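PDB 6KHR: formate-dependent phosphoribosylglycinamide formyltransferase from Mycobacterium tuberculosis H37Rv, which belongs to the ATP-grasp superfamily of enzymes. Local coordinates for residues Phe92-Asp106 against Cys115-Cys127. Numbering follows the deposited sequence.
Sequences FLVTVTAAVSVDALD and CTELVPNARAVRC
Leu93 lies alongside Leu118, both side chains pointing the same way from neighbouring parallel strands, with CD2 of Leu93 4.0 Å from CD1 of Leu118. Two backbone hydrogen bonds hold the chains together, Leu93 N to Glu117 O at 3.1 Å and Val119 N to Leu93 O. On the sheet face carrying Phe92 and Glu117, the Phe92 ring runs beside the glutamate and also reaches Val119 CG2; helix 325-334 packs against Phe92 and Val119 here.

On the leucine face, helices 102-106 and 122-127 run antiparallel, their axes 9.6 Å apart at closest approach. CB of Leu105 rests on Leu118 CD2 and on CB of Ala122. Val125 sends its two methyls different ways: CG1, anti to the backbone N (chi1 171°), meets Val102 CG1, while CG2 turns to Thr95. Arg126, bent at chi3, brings its guanidinium edge to two carboxylates, nearly coplanar with each: NH2 donates a hydrogen bond, within a salt bridge, to Asp103 OD1 at 2.8 Å, and Asp106 OD2 makes a long salt bridge to NE. Val102 CB lies over one guanidinium face, offset toward its edge.

With strand 117-118 outermost within this chain in the five-stranded parallel sheet of order 3-2-1-4-5, the contact forms one edge of the sheet, consistent with a Rossmann-like N-terminal domain, as in many ATP-grasp enzymes.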
loop_
_atom_site.group_PDB
_atom_site.type_symbol
_atom_site.label_atom_id
_atom_site.label_comp_id
_atom_site.label_asym_id
_atom_site.label_seq_id
_atom_site.Cartn_x
_atom_site.Cartn_y
_atom_site.Cartn_z
ATOM N N PHE A 92 -4.666 -8.343 20.040
ATOM C CA PHE A 92 -4.373 -9.361 19.038
ATOM C C PHE A 92 -2.890 -9.686 19.027
ATOM O O PHE A 92 -2.051 -8.789 19.145
ATOM C CB PHE A 92 -4.783 -8.917 17.647
ATOM C CG PHE A 92 -6.225 -8.597 17.531
ATOM C CD1 PHE A 92 -7.145 -9.600 17.298
ATOM C CD2 PHE A 92 -6.670 -7.295 17.682
ATOM C CE1 PHE A 92 -8.482 -9.305 17.197
ATOM C CE2 PHE A 92 -8.005 -7.001 17.591
ATOM C CZ PHE A 92 -8.911 -8.004 17.342
ATOM N N LEU A 93 -2.580 -10.972 18.853
ATOM C CA LEU A 93 -1.208 -11.466 18.787
ATOM C C LEU A 93 -0.974 -12.119 17.425
ATOM O O LEU A 93 -1.471 -13.226 17.169
ATOM C CB LEU A 93 -0.941 -12.440 19.928
ATOM C CG LEU A 93 0.474 -12.987 20.068
ATOM C CD1 LEU A 93 1.490 -11.855 20.084
ATOM C CD2 LEU A 93 0.584 -13.841 21.341
ATOM N N VAL A 94 -0.201 -11.447 16.568
ATOM C CA VAL A 94 0.051 -11.870 15.188
ATOM C C VAL A 94 1.491 -12.357 15.040
ATOM O O VAL A 94 2.444 -11.612 15.306
ATOM C CB VAL A 94 -0.225 -10.737 14.187
ATOM C CG1 VAL A 94 -0.374 -11.307 12.802
ATOM C CG2 VAL A 94 -1.461 -9.994 14.564
ATOM N N THR A 95 1.641 -13.582 14.552
ATOM C CA THR A 95 2.932 -14.229 14.381
ATOM C C THR A 95 3.334 -14.073 12.923
ATOM O O THR A 95 2.765 -14.722 12.042
ATOM C CB THR A 95 2.853 -15.705 14.773
ATOM O OG1 THR A 95 1.980 -15.867 15.900
ATOM C CG2 THR A 95 4.223 -16.226 15.135
ATOM N N VAL A 96 4.319 -13.231 12.685
ATOM C CA VAL A 96 4.696 -12.946 11.285
ATOM C C VAL A 96 6.040 -13.589 10.993
ATOM O O VAL A 96 6.478 -13.474 9.889
ATOM C CB VAL A 96 4.720 -11.434 11.035
ATOM C CG1 VAL A 96 4.503 -11.134 9.575
ATOM C CG2 VAL A 96 3.667 -10.723 11.848
ATOM N N THR A 97 6.671 -14.247 11.954
ATOM C CA THR A 97 7.963 -14.893 11.622
ATOM C C THR A 97 7.905 -16.374 11.972
ATOM O O THR A 97 6.908 -16.798 12.536
ATOM C CB THR A 97 9.142 -14.246 12.342
ATOM O OG1 THR A 97 10.290 -14.959 11.906
ATOM C CG2 THR A 97 9.083 -14.405 13.837
ATOM N N ALA A 98 8.944 -17.119 11.615
ATOM C CA ALA A 98 8.999 -18.560 11.939
ATOM C C ALA A 98 9.830 -18.753 13.205
ATOM O O ALA A 98 9.605 -19.715 13.917
ATOM C CB ALA A 98 9.573 -19.339 10.785
ATOM N N ALA A 99 10.715 -17.810 13.497
ATOM C CA ALA A 99 11.565 -17.900 14.700
ATOM C C ALA A 99 10.757 -17.513 15.936
ATOM O O ALA A 99 11.009 -16.451 16.478
ATOM C CB ALA A 99 12.718 -16.958 14.536
ATOM N N VAL A 100 9.871 -18.371 16.414
ATOM C CA VAL A 100 9.069 -17.939 17.583
ATOM C C VAL A 100 8.880 -19.120 18.519
ATOM O O VAL A 100 9.049 -20.240 18.074
ATOM C CB VAL A 100 7.708 -17.454 17.083
ATOM C CG1 VAL A 100 6.822 -18.639 16.799
ATOM C CG2 VAL A 100 7.035 -16.522 18.063
ATOM N N SER A 101 8.527 -18.849 19.770
ATOM C CA SER A 101 8.268 -19.952 20.716
ATOM C C SER A 101 6.822 -20.369 20.550
ATOM O O SER A 101 5.953 -19.612 20.933
ATOM C CB SER A 101 8.531 -19.563 22.139
ATOM O OG SER A 101 7.725 -20.329 23.028
ATOM N N VAL A 102 6.604 -21.544 19.992
ATOM C CA VAL A 102 5.215 -22.030 19.800
ATOM C C VAL A 102 4.680 -22.380 21.178
ATOM O O VAL A 102 3.492 -22.206 21.407
ATOM C CB VAL A 102 5.212 -23.240 18.863
ATOM C CG1 VAL A 102 5.106 -22.788 17.426
ATOM C CG2 VAL A 102 6.477 -24.052 19.053
ATOM N N ASP A 103 5.549 -22.843 22.064
ATOM C CA ASP A 103 5.055 -23.123 23.410
ATOM C C ASP A 103 4.615 -21.845 24.116
ATOM O O ASP A 103 3.597 -21.840 24.819
ATOM C CB ASP A 103 6.122 -23.855 24.227
ATOM C CG ASP A 103 6.480 -25.222 23.642
ATOM O OD1 ASP A 103 5.694 -25.764 22.838
ATOM O OD2 ASP A 103 7.556 -25.753 23.988
ATOM N N ALA A 104 5.353 -20.746 23.931
ATOM C CA ALA A 104 4.925 -19.478 24.514
ATOM C C ALA A 104 3.571 -19.048 23.967
ATOM O O ALA A 104 2.755 -18.476 24.699
ATOM C CB ALA A 104 5.971 -18.394 24.267
ATOM N N LEU A 105 3.307 -19.320 22.685
ATOM C CA LEU A 105 2.023 -18.932 22.105
ATOM C C LEU A 105 0.883 -19.756 22.692
ATOM O O LEU A 105 -0.206 -19.226 22.944
ATOM C CB LEU A 105 2.045 -19.084 20.581
ATOM C CG LEU A 105 2.733 -18.040 19.700
ATOM C CD1 LEU A 105 3.285 -16.881 20.504
ATOM C CD2 LEU A 105 3.821 -18.708 18.877
ATOM N N ASP A 106 1.103 -21.057 22.895
ATOM C CA ASP A 106 0.043 -21.882 23.467
ATOM C C ASP A 106 -0.211 -21.524 24.926
ATOM O O ASP A 106 -1.336 -21.697 25.416
ATOM C CB ASP A 106 0.369 -23.367 23.306
ATOM C CG ASP A 106 -0.482 -24.034 22.226
ATOM O OD1 ASP A 106 -1.705 -23.761 22.172
ATOM O OD2 ASP A 106 0.070 -24.818 21.421
ATOM N N CYS A 115 -8.447 -12.665 26.808
ATOM C CA CYS A 115 -7.662 -11.451 26.905
ATOM C C CYS A 115 -6.930 -11.096 25.612
ATOM O O CYS A 115 -6.539 -9.937 25.441
ATOM C CB CYS A 115 -6.637 -11.597 28.041
ATOM S SG CYS A 115 -5.823 -10.081 28.564
ATOM N N THR A 116 -6.763 -12.049 24.695
ATOM C CA THR A 116 -5.945 -11.879 23.504
ATOM C C THR A 116 -6.299 -12.983 22.526
ATOM O O THR A 116 -6.315 -14.159 22.905
ATOM C CB THR A 116 -4.455 -11.946 23.845
ATOM O OG1 THR A 116 -4.088 -10.814 24.641
ATOM C CG2 THR A 116 -3.611 -11.982 22.576
ATOM N N GLU A 117 -6.665 -12.602 21.307
ATOM C CA GLU A 117 -6.994 -13.597 20.262
ATOM C C GLU A 117 -5.727 -13.807 19.459
ATOM O O GLU A 117 -5.053 -12.846 19.194
ATOM C CB GLU A 117 -8.096 -13.109 19.333
ATOM C CG GLU A 117 -9.372 -12.711 20.031
ATOM C CD GLU A 117 -10.621 -12.834 19.179
ATOM O OE1 GLU A 117 -11.144 -11.817 18.738
ATOM O OE2 GLU A 117 -11.064 -13.954 18.962
ATOM N N LEU A 118 -5.402 -15.045 19.148
ATOM C CA LEU A 118 -4.195 -15.263 18.342
ATOM C C LEU A 118 -4.613 -15.329 16.883
ATOM O O LEU A 118 -5.489 -16.086 16.597
ATOM C CB LEU A 118 -3.571 -16.571 18.793
ATOM C CG LEU A 118 -2.353 -16.379 19.674
ATOM C CD1 LEU A 118 -2.770 -16.065 21.091
ATOM C CD2 LEU A 118 -1.459 -17.591 19.625
ATOM N N VAL A 119 -4.011 -14.522 16.019
ATOM C CA VAL A 119 -4.363 -14.549 14.576
ATOM C C VAL A 119 -3.066 -14.582 13.791
ATOM O O VAL A 119 -2.556 -13.547 13.539
ATOM C CB VAL A 119 -5.166 -13.311 14.163
ATOM C CG1 VAL A 119 -5.568 -13.387 12.716
ATOM C CG2 VAL A 119 -6.380 -13.099 15.028
ATOM N N PRO A 120 -2.525 -15.728 13.367
ATOM C CA PRO A 120 -3.250 -16.977 13.369
ATOM C C PRO A 120 -3.187 -17.727 14.700
ATOM O O PRO A 120 -2.474 -17.319 15.528
ATOM C CB PRO A 120 -2.486 -17.754 12.300
ATOM C CG PRO A 120 -1.083 -17.277 12.420
ATOM C CD PRO A 120 -1.200 -15.825 12.787
ATOM N N ASN A 121 -3.941 -18.818 14.805
ATOM C CA ASN A 121 -4.041 -19.724 15.977
ATOM C C ASN A 121 -2.697 -20.358 16.289
ATOM O O ASN A 121 -1.949 -20.598 15.377
ATOM C CB ASN A 121 -4.745 -21.021 15.603
ATOM C CG ASN A 121 -6.244 -20.907 15.575
ATOM O OD1 ASN A 121 -6.791 -19.896 15.964
ATOM N ND2 ASN A 121 -6.912 -21.945 15.128
ATOM N N ALA A 122 -2.460 -20.700 17.545
ATOM C CA ALA A 122 -1.198 -21.377 17.884
ATOM C C ALA A 122 -1.218 -22.734 17.210
ATOM O O ALA A 122 -0.174 -23.268 16.956
ATOM C CB ALA A 122 -1.052 -21.499 19.355
ATOM N N ARG A 123 -2.408 -23.267 16.978
ATOM C CA ARG A 123 -2.524 -24.498 16.199
ATOM C C ARG A 123 -1.846 -24.347 14.839
ATOM O O ARG A 123 -0.951 -25.121 14.483
ATOM C CB ARG A 123 -3.996 -24.877 16.025
ATOM C CG ARG A 123 -4.260 -25.756 14.801
ATOM C CD ARG A 123 -5.377 -26.761 15.040
ATOM N NE ARG A 123 -5.502 -27.721 13.943
ATOM C CZ ARG A 123 -4.750 -28.811 13.813
ATOM N NH1 ARG A 123 -3.810 -29.086 14.708
ATOM N NH2 ARG A 123 -4.935 -29.629 12.786
ATOM N N ALA A 124 -2.254 -23.335 14.076
ATOM C CA ALA A 124 -1.732 -23.163 12.726
ATOM C C ALA A 124 -0.228 -22.922 12.743
ATOM O O ALA A 124 0.503 -23.465 11.902
ATOM C CB ALA A 124 -2.453 -22.011 12.032
ATOM N N VAL A 125 0.251 -22.109 13.689
ATOM C CA VAL A 125 1.681 -21.840 13.803
ATOM C C VAL A 125 2.446 -23.136 14.040
ATOM O O VAL A 125 3.471 -23.396 13.399
ATOM C CB VAL A 125 1.949 -20.807 14.921
ATOM C CG1 VAL A 125 3.440 -20.668 15.220
ATOM C CG2 VAL A 125 1.344 -19.451 14.573
ATOM N N ARG A 126 1.939 -23.984 14.938
ATOM C CA ARG A 126 2.634 -25.237 15.225
ATOM C C ARG A 126 2.593 -26.190 14.037
ATOM O O ARG A 126 3.608 -26.814 13.704
ATOM C CB ARG A 126 2.047 -25.912 16.464
ATOM C CG ARG A 126 2.626 -27.302 16.704
ATOM C CD ARG A 126 2.125 -27.937 17.990
ATOM N NE ARG A 126 2.429 -27.105 19.152
ATOM C CZ ARG A 126 3.608 -27.078 19.771
ATOM N NH1 ARG A 126 4.613 -27.835 19.340
ATOM N NH2 ARG A 126 3.785 -26.287 20.819
ATOM N N CYS A 127 1.436 -26.326 13.385
ATOM C CA CYS A 127 1.324 -27.318 12.323
ATOM C C CYS A 127 2.217 -26.981 11.144
ATOM O O CYS A 127 2.773 -27.880 10.504
ATOM C CB CYS A 127 -0.124 -27.446 11.861
ATOM S SG CYS A 127 -1.235 -28.131 13.105
#